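Local coordinates for DNA mismatch repair protein MUTS (Thermus aquaticus, PDB 1EWQ), which recognises mismatched base pairs in DNA, probably as the first step of mismatch repair, and has a weak ATPase activity, at residues C[134-139]-C[205-210]; C[180-185]-C[217-222]; C[304-309]-C[545-550]; C[311-316]-C[536-541]. One frame throughout, in Å; residues are numbered along the deposited sequence.

Contact 1: residues C[134-139]-C[205-210]; sequences LAAIAT and APFEPE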
loop_
_atom_site.group_PDB
_atom_site.type_symbol
_atom_site.label_atom_id
_atom_site.label_comp_id
_atom_site.label_asym_id
_atom_site.label_seq_id
_atom_site.Cartn_x
_atom_site.Cartn_y
_atom_site.Cartn_z
ATOM N N LEU C 134 -2.353 15.333 -18.336
ATOM C CA LEU C 134 -3.249 16.182 -17.559
ATOM C C LEU C 134 -4.429 16.110 -18.524
ATOM O O LEU C 134 -4.252 16.303 -19.720
ATOM C CB LEU C 134 -2.759 17.633 -17.487
ATOM C CG LEU C 134 -3.790 18.640 -16.933
ATOM C CD1 LEU C 134 -4.154 18.291 -15.506
ATOM C CD2 LEU C 134 -3.230 20.051 -16.994
ATOM N N ALA C 135 -5.613 15.804 -18.024
ATOM C CA ALA C 135 -6.784 15.719 -18.879
ATOM C C ALA C 135 -7.835 16.739 -18.447
ATOM O O ALA C 135 -7.897 17.124 -17.277
ATOM C CB ALA C 135 -7.368 14.306 -18.824
ATOM N N ALA C 136 -8.650 17.180 -19.403
ATOM C CA ALA C 136 -9.724 18.139 -19.136
ATOM C C ALA C 136 -10.989 17.699 -19.870
ATOM O O ALA C 136 -10.944 17.372 -21.059
ATOM C CB ALA C 136 -9.313 19.537 -19.587
ATOM N N ILE C 137 -12.104 17.701 -19.140
ATOM C CA ILE C 137 -13.414 17.307 -19.648
ATOM C C ILE C 137 -14.417 18.458 -19.478
ATOM O O ILE C 137 -14.530 19.044 -18.392
ATOM C CB ILE C 137 -13.963 16.081 -18.864
ATOM C CG1 ILE C 137 -13.081 14.849 -19.122
ATOM C CG2 ILE C 137 -15.407 15.814 -19.250
ATOM C CD1 ILE C 137 -13.372 13.674 -18.195
ATOM N N ALA C 138 -15.145 18.773 -20.545
ATOM C CA ALA C 138 -16.141 19.839 -20.505
ATOM C C ALA C 138 -17.317 19.504 -21.413
ATOM O O ALA C 138 -17.270 18.534 -22.168
ATOM C CB ALA C 138 -15.512 21.160 -20.930
ATOM N N THR C 139 -18.370 20.309 -21.333
ATOM C CA THR C 139 -19.555 20.105 -22.158
ATOM C C THR C 139 -19.775 21.308 -23.057
ATOM O O THR C 139 -19.137 22.340 -22.887
ATOM C CB THR C 139 -20.813 19.912 -21.305
ATOM O OG1 THR C 139 -21.054 21.100 -20.541
ATOM C CG2 THR C 139 -20.644 18.729 -20.372
ATOM N N ALA C 205 -9.667 24.449 -12.437
ATOM C CA ALA C 205 -9.075 25.329 -13.418
ATOM C C ALA C 205 -10.232 26.051 -14.085
ATOM O O ALA C 205 -11.354 25.547 -14.109
ATOM C CB ALA C 205 -8.290 24.523 -14.446
ATOM N N PRO C 206 -9.988 27.264 -14.596
ATOM C CA PRO C 206 -11.085 27.980 -15.256
ATOM C C PRO C 206 -11.291 27.329 -16.619
ATOM O O PRO C 206 -10.346 26.773 -17.181
ATOM C CB PRO C 206 -10.550 29.401 -15.360
ATOM C CG PRO C 206 -9.062 29.181 -15.542
ATOM C CD PRO C 206 -8.774 28.098 -14.519
ATOM N N PHE C 207 -12.510 27.388 -17.148
ATOM C CA PHE C 207 -12.788 26.781 -18.439
ATOM C C PHE C 207 -13.194 27.755 -19.537
ATOM O O PHE C 207 -14.052 27.455 -20.366
ATOM C CB PHE C 207 -13.838 25.671 -18.296
ATOM C CG PHE C 207 -13.256 24.338 -17.895
ATOM C CD1 PHE C 207 -12.646 24.170 -16.651
ATOM C CD2 PHE C 207 -13.309 23.250 -18.765
ATOM C CE1 PHE C 207 -12.098 22.938 -16.279
ATOM C CE2 PHE C 207 -12.765 22.011 -18.406
ATOM C CZ PHE C 207 -12.159 21.851 -17.165
ATOM N N GLU C 208 -12.556 28.919 -19.544
ATOM C CA GLU C 208 -12.825 29.922 -20.563
ATOM C C GLU C 208 -12.240 29.350 -21.859
ATOM O O GLU C 208 -11.071 28.971 -21.902
ATOM C CB GLU C 208 -12.127 31.242 -20.209
ATOM C CG GLU C 208 -12.367 31.728 -18.775
ATOM C CD GLU C 208 -13.810 31.538 -18.312
ATOM O OE1 GLU C 208 -14.737 31.724 -19.137
ATOM O OE2 GLU C 208 -14.016 31.212 -17.118
ATOM N N PRO C 209 -13.044 29.282 -22.929
ATOM C CA PRO C 209 -12.557 28.737 -24.201
ATOM C C PRO C 209 -11.247 29.330 -24.709
ATOM O O PRO C 209 -10.886 30.442 -24.367
ATOM C CB PRO C 209 -13.725 28.995 -25.155
ATOM C CG PRO C 209 -14.372 30.224 -24.578
ATOM C CD PRO C 209 -14.371 29.906 -23.102
ATOM N N GLU C 210 -10.535 28.561 -25.520
ATOM C CA GLU C 210 -9.280 29.010 -26.110
ATOM C C GLU C 210 -9.286 28.504 -27.538
ATOM O O GLU C 210 -9.672 27.367 -27.789
ATOM C CB GLU C 210 -8.085 28.424 -25.353
ATOM C CG GLU C 210 -6.698 28.840 -25.872
ATOM C CD GLU C 210 -6.316 28.169 -27.183
ATOM O OE1 GLU C 210 -6.789 27.041 -27.451
ATOM O OE2 GLU C 210 -5.527 28.765 -27.941
#
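Ala138 on strand 134-139 and Phe207 in the loop 205-210 have the nearest CA atoms, 8.0 Å apart, too far for strand pairing, and the Phe207 ring spans the gap. It projects from the loop toward the strand, where it lies obliquely against three groups. The CB of Ala138 sits 3.7 Å from Phe207 CD2 and almost as near CE2. Farther along the ring, Phe207 CE2 comes to 3.5 Å from the backbone O of Ile137, and Phe207 CZ reaches the CB of Ala136 at 4.4 Å. The alternation of the strand decides who takes part: Ala136 and Ala138 turn their methyls to the loop, while the side chain of Ile137 points away and meets Leu184. This strand belongs to the mixed sheet of MutS domain II, paired in parallel with 177-180 and antiparallel with 143-149, and the loop leads from edge strand 201-203 into helix 215-232. Leu179, Ala181, Pro182 and Ala223 also touch the Phe207 side chain. With an alanine here, a gap would probably open beside Ala136 and Ala138, leaving their methyls and the Ile137 carbonyl without the ring against them. Phe207 O accepts a weak hydrogen bond from Arg219 NE.

Contact 2: residues C[180-185]-C[217-222]; sequences LAPELL and LRRARG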
loop_
_atom_site.group_PDB
_atom_site.type_symbol
_atom_site.label_atom_id
_atom_site.label_comp_id
_atom_site.label_asym_id
_atom_site.label_seq_id
_atom_site.Cartn_x
_atom_site.Cartn_y
_atom_site.Cartn_z
ATOM N N LEU C 180 -12.195 18.953 -14.319
ATOM C CA LEU C 180 -13.592 18.883 -14.746
ATOM C C LEU C 180 -14.207 20.274 -14.868
ATOM O O LEU C 180 -13.932 21.157 -14.055
ATOM C CB LEU C 180 -14.417 18.041 -13.762
ATOM C CG LEU C 180 -14.070 16.555 -13.570
ATOM C CD1 LEU C 180 -14.808 16.013 -12.347
ATOM C CD2 LEU C 180 -14.436 15.755 -14.820
ATOM N N ALA C 181 -15.026 20.460 -15.897
ATOM C CA ALA C 181 -15.709 21.727 -16.137
ATOM C C ALA C 181 -16.567 22.068 -14.919
ATOM O O ALA C 181 -17.047 21.177 -14.223
ATOM C CB ALA C 181 -16.591 21.613 -17.374
ATOM N N PRO C 182 -16.770 23.366 -14.652
ATOM C CA PRO C 182 -17.579 23.797 -13.508
ATOM C C PRO C 182 -18.926 23.069 -13.450
ATOM O O PRO C 182 -19.345 22.606 -12.390
ATOM C CB PRO C 182 -17.741 25.295 -13.752
ATOM C CG PRO C 182 -16.475 25.653 -14.479
ATOM C CD PRO C 182 -16.342 24.525 -15.456
ATOM N N GLU C 183 -19.590 22.968 -14.598
ATOM C CA GLU C 183 -20.888 22.298 -14.689
ATOM C C GLU C 183 -20.859 20.854 -14.204
ATOM O O GLU C 183 -21.829 20.372 -13.624
ATOM C CB GLU C 183 -21.397 22.294 -16.136
ATOM C CG GLU C 183 -20.846 23.397 -16.994
ATOM C CD GLU C 183 -19.682 22.952 -17.845
ATOM O OE1 GLU C 183 -18.714 23.723 -17.949
ATOM O OE2 GLU C 183 -19.741 21.850 -18.428
ATOM N N LEU C 184 -19.754 20.158 -14.458
ATOM C CA LEU C 184 -19.628 18.758 -14.059
ATOM C C LEU C 184 -19.377 18.660 -12.566
ATOM O O LEU C 184 -19.840 17.729 -11.903
ATOM C CB LEU C 184 -18.497 18.093 -14.850
ATOM C CG LEU C 184 -18.688 18.155 -16.373
ATOM C CD1 LEU C 184 -17.479 17.561 -17.082
ATOM C CD2 LEU C 184 -19.959 17.416 -16.757
ATOM N N LEU C 185 -18.641 19.626 -12.036
ATOM C CA LEU C 185 -18.370 19.655 -10.607
ATOM C C LEU C 185 -19.682 20.008 -9.896
ATOM O O LEU C 185 -19.943 19.524 -8.800
ATOM C CB LEU C 185 -17.283 20.687 -10.291
ATOM C CG LEU C 185 -15.901 20.403 -10.897
ATOM C CD1 LEU C 185 -14.945 21.561 -10.603
ATOM C CD2 LEU C 185 -15.353 19.088 -10.328
ATOM N N LEU C 217 -14.589 21.567 -26.712
ATOM C CA LEU C 217 -13.147 21.369 -26.875
ATOM C C LEU C 217 -12.352 22.629 -26.556
ATOM O O LEU C 217 -11.301 22.558 -25.927
ATOM C CB LEU C 217 -12.831 20.894 -28.303
ATOM C CG LEU C 217 -11.398 20.398 -28.532
ATOM C CD1 LEU C 217 -11.091 19.270 -27.551
ATOM C CD2 LEU C 217 -11.237 19.906 -29.967
ATOM N N ARG C 218 -12.851 23.780 -27.002
ATOM C CA ARG C 218 -12.186 25.045 -26.731
ATOM C C ARG C 218 -12.114 25.285 -25.230
ATOM O O ARG C 218 -11.162 25.876 -24.724
ATOM C CB ARG C 218 -12.937 26.206 -27.375
ATOM C CG ARG C 218 -12.800 26.304 -28.879
ATOM C CD ARG C 218 -13.229 27.688 -29.339
ATOM N NE ARG C 218 -14.617 27.976 -29.000
ATOM C CZ ARG C 218 -15.040 29.152 -28.541
ATOM N NH1 ARG C 218 -14.183 30.150 -28.358
ATOM N NH2 ARG C 218 -16.325 29.336 -28.279
ATOM N N ARG C 219 -13.127 24.827 -24.513
ATOM C CA ARG C 219 -13.148 25.019 -23.069
ATOM C C ARG C 219 -12.152 24.093 -22.369
ATOM O O ARG C 219 -11.382 24.539 -21.517
ATOM C CB ARG C 219 -14.561 24.796 -22.528
ATOM C CG ARG C 219 -15.586 25.733 -23.160
ATOM C CD ARG C 219 -16.964 25.496 -22.586
ATOM N NE ARG C 219 -17.016 25.839 -21.177
ATOM C CZ ARG C 219 -17.592 25.087 -20.250
ATOM N NH1 ARG C 219 -18.171 23.940 -20.590
ATOM N NH2 ARG C 219 -17.575 25.472 -18.978
ATOM N N ALA C 220 -12.168 22.813 -22.733
ATOM C CA ALA C 220 -11.254 21.848 -22.128
ATOM C C ALA C 220 -9.812 22.284 -22.385
ATOM O O ALA C 220 -8.979 22.276 -21.475
ATOM C CB ALA C 220 -11.496 20.456 -22.707
ATOM N N ARG C 221 -9.534 22.676 -23.628
ATOM C CA ARG C 221 -8.209 23.122 -24.024
ATOM C C ARG C 221 -7.823 24.352 -23.194
ATOM O O ARG C 221 -6.687 24.461 -22.700
ATOM C CB ARG C 221 -8.224 23.440 -25.521
ATOM C CG ARG C 221 -6.876 23.710 -26.166
ATOM C CD ARG C 221 -6.976 23.563 -27.688
ATOM N NE ARG C 221 -7.899 24.543 -28.242
ATOM C CZ ARG C 221 -8.628 24.361 -29.338
ATOM N NH1 ARG C 221 -8.555 23.225 -30.016
ATOM N NH2 ARG C 221 -9.435 25.325 -29.759
ATOM N N GLY C 222 -8.772 25.268 -23.025
ATOM C CA GLY C 222 -8.507 26.462 -22.244
ATOM C C GLY C 222 -8.107 26.076 -20.837
ATOM O O GLY C 222 -7.167 26.637 -20.256
#
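Glu183 and Arg219 reach for each other from opposite directions and meet in a salt bridge between the short helix 182-186 and helix 215-232. Glu183 OE1 is the carboxylate oxygen modelled nearest both terminal nitrogens, and it lies at the guanidinium edge, near its plane. The bond from Arg219 NH2 to Glu183 OE1 is modelled at 2.3 Å, shorter than is comfortable, so its exact length is doubtful; that from Arg219 NH1 to the same OE1 is 2.7 Å and weak, bent to 127° at the hydrogen. Carboxylate and guanidinium planes stand 47° apart, so this is not the flat two-oxygen pairing. A bend at chi3 (65°) in the arginine chain turns the guanidinium toward the glutamate. The remaining contacts are looser: Pro182, partly exposed, passes its CD 3.8 Å from Arg219 NH2, while the CB of the buried Ala181 is 4.3 Å from Arg219 NH1. Both charged groups have further partners, Glu183 OE2 with Thr139 OG1 and Arg219 NH1 with Thr139 O, so Thr139 is tied to both. Ala181 is the N-cap of helix 182-186, directly after strand 177-180. Leu184 on this helix packs on Ile137 and Thr139 of strand 134-139, while Ala220 of helix 215-232 rests on Ala146 of strand 143-149.

Contact 3: residues C[304-309]-C[545-550]; sequences ARLDRV and PRFGDR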
loop_
_atom_site.group_PDB
_atom_site.type_symbol
_atom_site.label_atom_id
_atom_site.label_comp_id
_atom_site.label_asym_id
_atom_site.label_seq_id
_atom_site.Cartn_x
_atom_site.Cartn_y
_atom_site.Cartn_z
ATOM N N ALA C 304 3.002 -1.361 -43.914
ATOM C CA ALA C 304 4.262 -0.621 -43.889
ATOM C C ALA C 304 4.969 -0.856 -42.552
ATOM O O ALA C 304 6.187 -1.002 -42.510
ATOM C CB ALA C 304 4.015 0.880 -44.108
ATOM N N ARG C 305 4.205 -0.888 -41.462
ATOM C CA ARG C 305 4.801 -1.136 -40.152
ATOM C C ARG C 305 5.345 -2.566 -40.132
ATOM O O ARG C 305 6.430 -2.824 -39.613
ATOM C CB ARG C 305 3.767 -0.974 -39.024
ATOM C CG ARG C 305 3.367 0.466 -38.652
ATOM C CD ARG C 305 2.396 0.437 -37.450
ATOM N NE ARG C 305 1.923 1.766 -37.055
ATOM C CZ ARG C 305 1.037 2.006 -36.089
ATOM N NH1 ARG C 305 0.510 1.009 -35.391
ATOM N NH2 ARG C 305 0.663 3.256 -35.831
ATOM N N LEU C 306 4.586 -3.499 -40.696
ATOM C CA LEU C 306 5.022 -4.891 -40.719
ATOM C C LEU C 306 6.261 -5.050 -41.591
ATOM O O LEU C 306 7.112 -5.889 -41.308
ATOM C CB LEU C 306 3.889 -5.809 -41.211
ATOM C CG LEU C 306 2.739 -6.051 -40.224
ATOM C CD1 LEU C 306 1.622 -6.804 -40.926
ATOM C CD2 LEU C 306 3.241 -6.824 -38.991
ATOM N N ASP C 307 6.378 -4.248 -42.650
ATOM C CA ASP C 307 7.565 -4.345 -43.493
ATOM C C ASP C 307 8.791 -3.973 -42.680
ATOM O O ASP C 307 9.782 -4.693 -42.704
ATOM C CB ASP C 307 7.462 -3.452 -44.732
ATOM C CG ASP C 307 6.475 -3.987 -45.741
ATOM O OD1 ASP C 307 6.327 -5.226 -45.813
ATOM O OD2 ASP C 307 5.844 -3.187 -46.466
ATOM N N ARG C 308 8.721 -2.869 -41.938
ATOM C CA ARG C 308 9.853 -2.459 -41.124
ATOM C C ARG C 308 10.193 -3.488 -40.037
ATOM O O ARG C 308 11.368 -3.724 -39.737
ATOM C CB ARG C 308 9.589 -1.089 -40.499
ATOM C CG ARG C 308 9.591 0.042 -41.521
ATOM C CD ARG C 308 9.834 1.396 -40.863
ATOM N NE ARG C 308 11.125 1.958 -41.256
ATOM C CZ ARG C 308 12.299 1.375 -41.014
ATOM N NH1 ARG C 308 12.343 0.218 -40.364
ATOM N NH2 ARG C 308 13.430 1.919 -41.464
ATOM N N VAL C 309 9.170 -4.096 -39.446
ATOM C CA VAL C 309 9.385 -5.105 -38.409
ATOM C C VAL C 309 10.102 -6.295 -39.046
ATOM O O VAL C 309 11.156 -6.734 -38.582
ATOM C CB VAL C 309 8.046 -5.613 -37.825
ATOM C CG1 VAL C 309 8.297 -6.721 -36.808
ATOM C CG2 VAL C 309 7.282 -4.459 -37.197
ATOM N N PRO C 545 1.216 -11.527 -39.807
ATOM C CA PRO C 545 -0.189 -11.767 -40.140
ATOM C C PRO C 545 -0.566 -11.199 -41.508
ATOM O O PRO C 545 0.011 -10.219 -41.966
ATOM C CB PRO C 545 -0.926 -11.046 -39.015
ATOM C CG PRO C 545 -0.058 -9.848 -38.804
ATOM C CD PRO C 545 1.323 -10.480 -38.774
ATOM N N ARG C 546 -1.537 -11.822 -42.158
ATOM C CA ARG C 546 -1.994 -11.351 -43.453
ATOM C C ARG C 546 -3.412 -10.837 -43.231
ATOM O O ARG C 546 -4.149 -11.383 -42.422
ATOM C CB ARG C 546 -2.004 -12.490 -44.465
ATOM C CG ARG C 546 -0.710 -13.293 -44.526
ATOM C CD ARG C 546 0.489 -12.439 -44.907
ATOM N NE ARG C 546 1.735 -13.204 -44.850
ATOM C CZ ARG C 546 2.941 -12.699 -45.109
ATOM N NH1 ARG C 546 3.072 -11.421 -45.448
ATOM N NH2 ARG C 546 4.020 -13.469 -45.027
ATOM N N PHE C 547 -3.790 -9.786 -43.947
ATOM C CA PHE C 547 -5.123 -9.218 -43.784
ATOM C C PHE C 547 -6.064 -9.582 -44.925
ATOM O O PHE C 547 -5.680 -9.548 -46.090
ATOM C CB PHE C 547 -5.030 -7.692 -43.649
ATOM C CG PHE C 547 -4.169 -7.245 -42.503
ATOM C CD1 PHE C 547 -2.903 -6.727 -42.729
ATOM C CD2 PHE C 547 -4.615 -7.386 -41.194
ATOM C CE1 PHE C 547 -2.088 -6.353 -41.661
ATOM C CE2 PHE C 547 -3.815 -7.019 -40.116
ATOM C CZ PHE C 547 -2.552 -6.503 -40.345
ATOM N N GLY C 548 -7.296 -9.930 -44.564
ATOM C CA GLY C 548 -8.319 -10.304 -45.527
ATOM C C GLY C 548 -9.665 -10.208 -44.821
ATOM O O GLY C 548 -9.764 -9.527 -43.800
ATOM N N ASP C 549 -10.706 -10.857 -45.328
ATOM C CA ASP C 549 -11.989 -10.776 -44.632
ATOM C C ASP C 549 -12.252 -12.018 -43.795
ATOM O O ASP C 549 -13.205 -12.081 -43.022
ATOM C CB ASP C 549 -13.142 -10.551 -45.611
ATOM C CG ASP C 549 -14.503 -10.685 -44.942
ATOM O OD1 ASP C 549 -14.961 -11.841 -44.770
ATOM O OD2 ASP C 549 -15.102 -9.643 -44.570
ATOM N N ARG C 550 -11.388 -13.006 -43.938
ATOM C CA ARG C 550 -11.533 -14.231 -43.179
ATOM C C ARG C 550 -10.535 -14.252 -42.039
ATOM O O ARG C 550 -9.407 -13.770 -42.178
ATOM C CB ARG C 550 -11.281 -15.443 -44.079
ATOM C CG ARG C 550 -12.495 -15.896 -44.836
ATOM C CD ARG C 550 -12.132 -16.685 -46.089
ATOM N NE ARG C 550 -13.327 -17.255 -46.712
ATOM C CZ ARG C 550 -14.468 -16.594 -46.912
ATOM N NH1 ARG C 550 -14.589 -15.320 -46.541
ATOM N NH2 ARG C 550 -15.501 -17.217 -47.479
#
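Leu306 pushes its two methyls from helix 299-314 against Pro545 and Phe547, the latter on the short edge strand 546-547. Its CG stands beside the backbone N, anti to the carbonyl carbon (chi1 -73°), and from there the branches divide the work. Leu306 CD1 makes the wider contact: it lies 3.8 Å from Phe547 CE1, meeting that ring obliquely, and 4.1 Å from Pro545 CG. The same Leu306 CD1 also comes to 3.9 Å from the backbone O of Pro545. The other branch, Leu306 CD2, touches Pro545 CD at 4.1 Å. Leucine and phenylalanine come from opposite directions, whereas the proline ring is crossed at a slant. The backbones stay well apart, with 8.6 Å between the CA atoms of Leu306 and Pro545, the nearest pair. Here the helical domain III meets the small mixed sheet whose edge is strand 546-547, which pairs in parallel with strand 613-616. Phe547 also packs on Leu302 and Glu303, earlier in the same helix. Polar links run round the border: Asp307 forms a salt bridge with Arg544, and Arg299 donates to Phe547 O. Between the two segments themselves the side-chain contacts are all apolar, and all three touching residues are buried; the contact therefore rests on the fit of methyls to rings and on the exclusion of water.

Contact 4: residues C[311-316]-C[536-541]; sequences GFVREG and VAVRYG
Two helices of MutS pack together here: helix 299-314, part of domain III, and the long helix 514-540. The contact is a small apolar helix-helix packing, in which Val313 and Val538 form the nearest CA pair, 6.6 Å apart. Val313 supplies both methyls from the first helix. Its CG1 is anti to the backbone N (chi1 164°), which leaves CG2 beside that nitrogen, and the two branches go to successive residues of the other helix. Val313 CG2 faces the CB of Ala537 at 4.3 Å, while CG1 is used against Val538. The two valine side chains slide past each other in opposite directions. Ala537 is buried, whereas Val538 is exposed. One turn back, Ala534 also touches Val313, and Phe312 touches Tyr530, Ala531 and Ala534 of the long helix. Beyond Val313 the chain turns sharply: Glu315 is the centre of an inverse gamma turn, with Gly316 N bonded to Arg314 O. On the other segment, Gly541 has positive phi. The nearest side-chain approach in the contact is from Val313 CG1 to Val538 CG2, 4.1 Å.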
loop_
_atom_site.group_PDB
_atom_site.type_symbol
_atom_site.label_atom_id
_atom_site.label_comp_id
_atom_site.label_asym_id
_atom_site.label_seq_id
_atom_site.Cartn_x
_atom_site.Cartn_y
_atom_site.Cartn_z
ATOM N N GLY C 311 11.800 -6.441 -41.587
ATOM C CA GLY C 311 13.148 -6.067 -41.968
ATOM C C GLY C 311 14.130 -6.249 -40.828
ATOM O O GLY C 311 15.262 -6.678 -41.048
ATOM N N PHE C 312 13.714 -5.922 -39.609
ATOM C CA PHE C 312 14.603 -6.084 -38.464
ATOM C C PHE C 312 14.621 -7.540 -38.007
ATOM O O PHE C 312 15.535 -7.960 -37.308
ATOM C CB PHE C 312 14.183 -5.179 -37.304
ATOM C CG PHE C 312 14.723 -3.778 -37.398
ATOM C CD1 PHE C 312 13.862 -2.688 -37.458
ATOM C CD2 PHE C 312 16.091 -3.546 -37.401
ATOM C CE1 PHE C 312 14.355 -1.387 -37.516
ATOM C CE2 PHE C 312 16.600 -2.245 -37.460
ATOM C CZ PHE C 312 15.727 -1.162 -37.517
ATOM N N VAL C 313 13.605 -8.304 -38.396
ATOM C CA VAL C 313 13.557 -9.710 -38.031
ATOM C C VAL C 313 14.616 -10.442 -38.847
ATOM O O VAL C 313 15.289 -11.334 -38.345
ATOM C CB VAL C 313 12.169 -10.333 -38.318
ATOM C CG1 VAL C 313 12.265 -11.856 -38.309
ATOM C CG2 VAL C 313 11.166 -9.871 -37.264
ATOM N N ARG C 314 14.775 -10.042 -40.103
ATOM C CA ARG C 314 15.753 -10.666 -40.988
ATOM C C ARG C 314 17.167 -10.201 -40.685
ATOM O O ARG C 314 18.036 -11.013 -40.382
ATOM C CB ARG C 314 15.442 -10.342 -42.448
ATOM C CG ARG C 314 14.037 -10.691 -42.864
ATOM C CD ARG C 314 13.835 -10.416 -44.341
ATOM N NE ARG C 314 12.430 -10.523 -44.715
ATOM C CZ ARG C 314 11.977 -10.368 -45.955
ATOM N NH1 ARG C 314 12.826 -10.102 -46.945
ATOM N NH2 ARG C 314 10.678 -10.470 -46.204
ATOM N N GLU C 315 17.385 -8.893 -40.758
ATOM C CA GLU C 315 18.695 -8.307 -40.510
ATOM C C GLU C 315 19.083 -8.305 -39.030
ATOM O O GLU C 315 19.120 -7.256 -38.386
ATOM C CB GLU C 315 18.704 -6.894 -41.083
ATOM C CG GLU C 315 18.396 -6.896 -42.561
ATOM C CD GLU C 315 19.458 -7.653 -43.347
ATOM O OE1 GLU C 315 19.158 -8.135 -44.462
ATOM O OE2 GLU C 315 20.601 -7.754 -42.845
ATOM N N GLY C 316 19.395 -9.494 -38.513
ATOM C CA GLY C 316 19.745 -9.658 -37.111
ATOM C C GLY C 316 20.850 -8.767 -36.582
ATOM O O GLY C 316 20.698 -8.122 -35.539
ATOM N N VAL C 536 10.931 -9.194 -30.071
ATOM C CA VAL C 536 9.921 -10.027 -29.436
ATOM C C VAL C 536 9.509 -11.153 -30.378
ATOM O O VAL C 536 9.357 -12.299 -29.966
ATOM C CB VAL C 536 8.654 -9.195 -29.078
ATOM C CG1 VAL C 536 7.478 -10.126 -28.774
ATOM C CG2 VAL C 536 8.933 -8.316 -27.883
ATOM N N ALA C 537 9.320 -10.806 -31.644
ATOM C CA ALA C 537 8.910 -11.779 -32.647
ATOM C C ALA C 537 9.938 -12.915 -32.762
ATOM O O ALA C 537 9.569 -14.089 -32.837
ATOM C CB ALA C 537 8.727 -11.084 -33.995
ATOM N N VAL C 538 11.222 -12.564 -32.769
ATOM C CA VAL C 538 12.264 -13.580 -32.884
ATOM C C VAL C 538 12.358 -14.432 -31.624
ATOM O O VAL C 538 12.466 -15.650 -31.697
ATOM C CB VAL C 538 13.662 -12.952 -33.163
ATOM C CG1 VAL C 538 14.734 -14.036 -33.143
ATOM C CG2 VAL C 538 13.659 -12.282 -34.516
ATOM N N ARG C 539 12.295 -13.782 -30.469
ATOM C CA ARG C 539 12.397 -14.470 -29.191
ATOM C C ARG C 539 11.259 -15.426 -28.825
ATOM O O ARG C 539 11.496 -16.470 -28.208
ATOM C CB ARG C 539 12.560 -13.437 -28.070
ATOM C CG ARG C 539 12.483 -14.011 -26.664
ATOM C CD ARG C 539 12.971 -12.989 -25.638
ATOM N NE ARG C 539 14.416 -12.799 -25.740
ATOM C CZ ARG C 539 15.022 -11.626 -25.901
ATOM N NH1 ARG C 539 14.315 -10.507 -25.983
ATOM N NH2 ARG C 539 16.345 -11.578 -25.989
ATOM N N TYR C 540 10.036 -15.070 -29.201
ATOM C CA TYR C 540 8.874 -15.876 -28.856
ATOM C C TYR C 540 8.280 -16.616 -30.040
ATOM O O TYR C 540 7.248 -17.268 -29.912
ATOM C CB TYR C 540 7.816 -14.977 -28.207
ATOM C CG TYR C 540 8.322 -14.259 -26.971
ATOM C CD1 TYR C 540 8.023 -12.911 -26.748
ATOM C CD2 TYR C 540 9.114 -14.921 -26.032
ATOM C CE1 TYR C 540 8.511 -12.240 -25.618
ATOM C CE2 TYR C 540 9.600 -14.261 -24.900
ATOM C CZ TYR C 540 9.301 -12.926 -24.700
ATOM O OH TYR C 540 9.809 -12.279 -23.594
ATOM N N GLY C 541 8.936 -16.511 -31.191
ATOM C CA GLY C 541 8.455 -17.188 -32.382
ATOM C C GLY C 541 7.089 -16.732 -32.878
ATOM O O GLY C 541 6.149 -17.537 -32.910
#

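The four contacts form two pairs. Contacts 1 and 2, with centres 3 Å apart, adjoin in domain II, their segments alternating along the chain; a salt bridge from Arg221 NE to Glu210 OE1, 2.8 Å long, joins them. Contacts 3 and 4 share helix 299-314, their centres 15 Å apart, and contact 4 is nested inside the loop that contact 3 closes. The pairs are well separated: centres of contacts 1 and 3 lie about 39 Å apart. All four are remote from the bound DNA, the nearest atoms being about 31 Å away for contact 1 and 46 Å for contact 3, and all lie away from the predicted ATP site.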